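Long-range contact in uncharacterized protein YhfS (Escherichia coli, PDB 4J8L), which is of unknown function but carries pyridoxal 5'-phosphate covalently attached to a lysine, and may have cysteine synthase activity: residues 29-39 against 229-237. Numbering follows the deposited sequence.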
loop_
_atom_site.group_PDB
_atom_site.type_symbol
_atom_site.label_atom_id
_atom_site.label_comp_id
_atom_site.label_asym_id
_atom_site.label_seq_id
_atom_site.Cartn_x
_atom_site.Cartn_y
_atom_site.Cartn_z
ATOM N N PHE A 29 -20.008 11.815 12.949
ATOM C CA PHE A 29 -21.150 10.945 13.244
ATOM C C PHE A 29 -21.638 11.177 14.670
ATOM O O PHE A 29 -20.939 10.815 15.609
ATOM C CB PHE A 29 -20.746 9.460 13.204
ATOM C CG PHE A 29 -20.553 8.889 11.819
ATOM C CD1 PHE A 29 -21.597 8.251 11.167
ATOM C CD2 PHE A 29 -19.314 8.943 11.205
ATOM C CE1 PHE A 29 -21.412 7.701 9.900
ATOM C CE2 PHE A 29 -19.121 8.399 9.940
ATOM C CZ PHE A 29 -20.172 7.773 9.290
ATOM N N PRO A 30 -22.848 11.746 14.850
ATOM C CA PRO A 30 -23.488 11.629 16.168
ATOM C C PRO A 30 -23.534 10.138 16.515
ATOM O O PRO A 30 -23.701 9.324 15.606
ATOM C CB PRO A 30 -24.900 12.170 15.919
ATOM C CG PRO A 30 -24.741 13.116 14.754
ATOM C CD PRO A 30 -23.701 12.437 13.873
ATOM N N GLY A 31 -23.362 9.781 17.784
ATOM C CA GLY A 31 -23.235 8.378 18.161
ATOM C C GLY A 31 -24.333 7.475 17.631
ATOM O O GLY A 31 -24.061 6.381 17.134
ATOM N N SER A 32 -25.578 7.929 17.720
ATOM C CA SER A 32 -26.691 7.103 17.265
ATOM C C SER A 32 -26.581 6.828 15.767
ATOM O O SER A 32 -26.959 5.753 15.296
ATOM C CB SER A 32 -28.034 7.747 17.598
ATOM O OG SER A 32 -28.181 8.968 16.901
ATOM N N GLU A 33 -26.047 7.791 15.019
ATOM C CA GLU A 33 -25.889 7.618 13.577
ATOM C C GLU A 33 -24.788 6.628 13.210
ATOM O O GLU A 33 -24.837 6.013 12.143
ATOM C CB GLU A 33 -25.670 8.965 12.893
ATOM C CG GLU A 33 -26.841 9.909 13.101
ATOM C CD GLU A 33 -26.722 11.173 12.284
ATOM O OE1 GLU A 33 -25.928 11.183 11.322
ATOM O OE2 GLU A 33 -27.421 12.157 12.607
ATOM N N PHE A 34 -23.796 6.462 14.083
ATOM C CA PHE A 34 -22.751 5.473 13.826
ATOM C C PHE A 34 -23.281 4.045 13.997
ATOM O O PHE A 34 -22.694 3.085 13.493
ATOM C CB PHE A 34 -21.535 5.682 14.737
ATOM C CG PHE A 34 -20.316 4.948 14.272
ATOM C CD1 PHE A 34 -19.593 5.420 13.184
ATOM C CD2 PHE A 34 -19.903 3.776 14.891
ATOM C CE1 PHE A 34 -18.472 4.744 12.726
ATOM C CE2 PHE A 34 -18.773 3.093 14.438
ATOM C CZ PHE A 34 -18.057 3.579 13.351
ATOM N N LEU A 35 -24.377 3.910 14.733
ATOM C CA LEU A 35 -24.950 2.588 14.991
ATOM C C LEU A 35 -26.135 2.327 14.056
ATOM O O LEU A 35 -27.050 1.604 14.399
ATOM C CB LEU A 35 -25.360 2.457 16.465
ATOM C CG LEU A 35 -24.254 2.683 17.512
ATOM C CD1 LEU A 35 -24.796 2.641 18.931
ATOM C CD2 LEU A 35 -23.114 1.673 17.351
ATOM N N THR A 36 -26.123 2.929 12.867
ATOM C CA THR A 36 -27.255 2.773 11.943
ATOM C C THR A 36 -27.078 1.699 10.864
ATOM O O THR A 36 -28.006 1.451 10.097
ATOM C CB THR A 36 -27.673 4.101 11.256
ATOM O OG1 THR A 36 -26.555 4.656 10.551
ATOM C CG2 THR A 36 -28.205 5.107 12.274
ATOM N N GLY A 37 -25.906 1.067 10.794
ATOM C CA GLY A 37 -25.702 -0.036 9.865
ATOM C C GLY A 37 -25.299 0.337 8.429
ATOM O O GLY A 37 -24.772 -0.503 7.692
ATOM N N GLY A 38 -25.553 1.577 8.031
ATOM C CA GLY A 38 -25.160 2.054 6.710
ATOM C C GLY A 38 -26.265 2.010 5.663
ATOM O O GLY A 38 -26.795 0.929 5.357
ATOM N N ASP A 39 -26.592 3.173 5.097
ATOM C CA ASP A 39 -27.683 3.269 4.126
ATOM C C ASP A 39 -27.244 2.850 2.724
ATOM O O ASP A 39 -26.080 2.538 2.499
ATOM C CB ASP A 39 -28.329 4.668 4.111
ATOM C CG ASP A 39 -27.385 5.758 3.640
ATOM O OD1 ASP A 39 -26.215 5.766 4.071
ATOM O OD2 ASP A 39 -27.819 6.635 2.855
ATOM N N GLY A 229 -23.244 1.983 2.177
ATOM C CA GLY A 229 -22.992 2.458 3.526
ATOM C C GLY A 229 -22.294 1.424 4.399
ATOM O O GLY A 229 -21.339 1.747 5.105
ATOM N N ALA A 230 -22.750 0.177 4.334
ATOM C CA ALA A 230 -22.172 -0.877 5.170
ATOM C C ALA A 230 -20.707 -1.133 4.804
ATOM O O ALA A 230 -19.864 -1.363 5.677
ATOM C CB ALA A 230 -22.983 -2.160 5.062
ATOM N N GLN A 231 -20.411 -1.107 3.510
ATOM C CA GLN A 231 -19.031 -1.254 3.055
ATOM C C GLN A 231 -18.175 -0.099 3.554
ATOM O O GLN A 231 -17.041 -0.289 3.992
ATOM C CB GLN A 231 -18.966 -1.296 1.535
ATOM C CG GLN A 231 -19.571 -2.522 0.896
ATOM C CD GLN A 231 -19.518 -2.418 -0.611
ATOM O OE1 GLN A 231 -20.145 -1.533 -1.203
ATOM N NE2 GLN A 231 -18.747 -3.296 -1.236
ATOM N N ALA A 232 -18.727 1.108 3.483
ATOM C CA ALA A 232 -17.998 2.285 3.926
ATOM C C ALA A 232 -17.671 2.187 5.417
ATOM O O ALA A 232 -16.561 2.518 5.835
ATOM C CB ALA A 232 -18.800 3.554 3.637
ATOM N N LEU A 233 -18.642 1.753 6.220
ATOM C CA LEU A 233 -18.393 1.547 7.645
ATOM C C LEU A 233 -17.336 0.469 7.881
ATOM O O LEU A 233 -16.529 0.581 8.803
ATOM C CB LEU A 233 -19.687 1.185 8.361
ATOM C CG LEU A 233 -20.652 2.369 8.417
ATOM C CD1 LEU A 233 -22.006 1.884 8.878
ATOM C CD2 LEU A 233 -20.094 3.415 9.372
ATOM N N GLU A 234 -17.322 -0.564 7.042
ATOM C CA GLU A 234 -16.300 -1.601 7.180
ATOM C C GLU A 234 -14.899 -1.065 6.874
ATOM O O GLU A 234 -13.911 -1.518 7.463
ATOM C CB GLU A 234 -16.605 -2.819 6.306
ATOM C CG GLU A 234 -15.686 -3.999 6.609
ATOM C CD GLU A 234 -16.002 -5.233 5.793
ATOM O OE1 GLU A 234 -17.151 -5.347 5.311
ATOM O OE2 GLU A 234 -15.092 -6.085 5.645
ATOM N N VAL A 235 -14.818 -0.101 5.961
ATOM C CA VAL A 235 -13.546 0.548 5.677
ATOM C C VAL A 235 -13.030 1.229 6.948
ATOM O O VAL A 235 -11.863 1.091 7.304
ATOM C CB VAL A 235 -13.681 1.611 4.559
ATOM C CG1 VAL A 235 -12.423 2.480 4.488
ATOM C CG2 VAL A 235 -13.933 0.930 3.211
ATOM N N LEU A 236 -13.892 1.987 7.620
ATOM C CA LEU A 236 -13.477 2.633 8.863
ATOM C C LEU A 236 -13.055 1.625 9.922
ATOM O O LEU A 236 -12.058 1.833 10.613
ATOM C CB LEU A 236 -14.600 3.495 9.443
ATOM C CG LEU A 236 -14.945 4.788 8.735
ATOM C CD1 LEU A 236 -15.990 5.511 9.585
ATOM C CD2 LEU A 236 -13.696 5.627 8.564
ATOM N N ARG A 237 -13.832 0.553 10.073
ATOM C CA ARG A 237 -13.520 -0.475 11.066
ATOM C C ARG A 237 -12.122 -1.031 10.831
ATOM O O ARG A 237 -11.326 -1.169 11.767
ATOM C CB ARG A 237 -14.547 -1.610 11.026
ATOM C CG ARG A 237 -14.239 -2.776 11.967
ATOM C CD ARG A 237 -15.328 -3.841 11.884
ATOM N NE ARG A 237 -16.603 -3.247 11.491
ATOM C CZ ARG A 237 -17.577 -3.907 10.875
ATOM N NH1 ARG A 237 -17.431 -5.196 10.593
ATOM N NH2 ARG A 237 -18.696 -3.275 10.542
HETATM O O HOH W 1 -25.220 -0.522 3.195
#
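At the start of the long helix 229-261, Asp39 and Gly229 meet backbone to backbone where the loop after helix 31-34 passes the helix's first turn. Gly229 N donates to Asp39 O (2.9 Å), nearly in line with the carbonyl but bent at the hydrogen (137°). One residue on, a water accepts from Ala230 N (2.8 Å) and donates to Gly38 O. First-turn amides have no i-4 carbonyl within the helix; here Gly229 N is paired with the loop directly, Ala230 N through the water. Two glycines let the backbones come close: Gly38 CA lies 3.7 Å from Gly229 C. Alongside, the methyl of Ala230 abuts Gly37 O, while Leu233 CD1 packs on the Gly37-Gly38 peptide, 3.7 Å from Gly38 N. In this fold type I (aminotransferase) architecture, the turn after helix 11-28 thus packs on the start of helix 229-261, which follows the large-domain sheet and leads to the C-terminal domain's strands. Farther along that helix the packing is apolar. Phe34 CE1 reaches Leu233 CD2 (4.0 Å) and Leu236 CD1 (4.1 Å), the latter at the ring edge, because chi1 of -164° swings the ring away from the backbone N. Phe34 CD1 sits 3.8 Å above one face of the Phe29 ring, toward its rim; Phe29 CE2 in turn approaches Leu236 CD1. Ile25 of helix 11-28 touches both Phe34 and Leu236, and the Asp39 carboxylate accepts from Arg50 N and Val51 N at the start of helix 50-62.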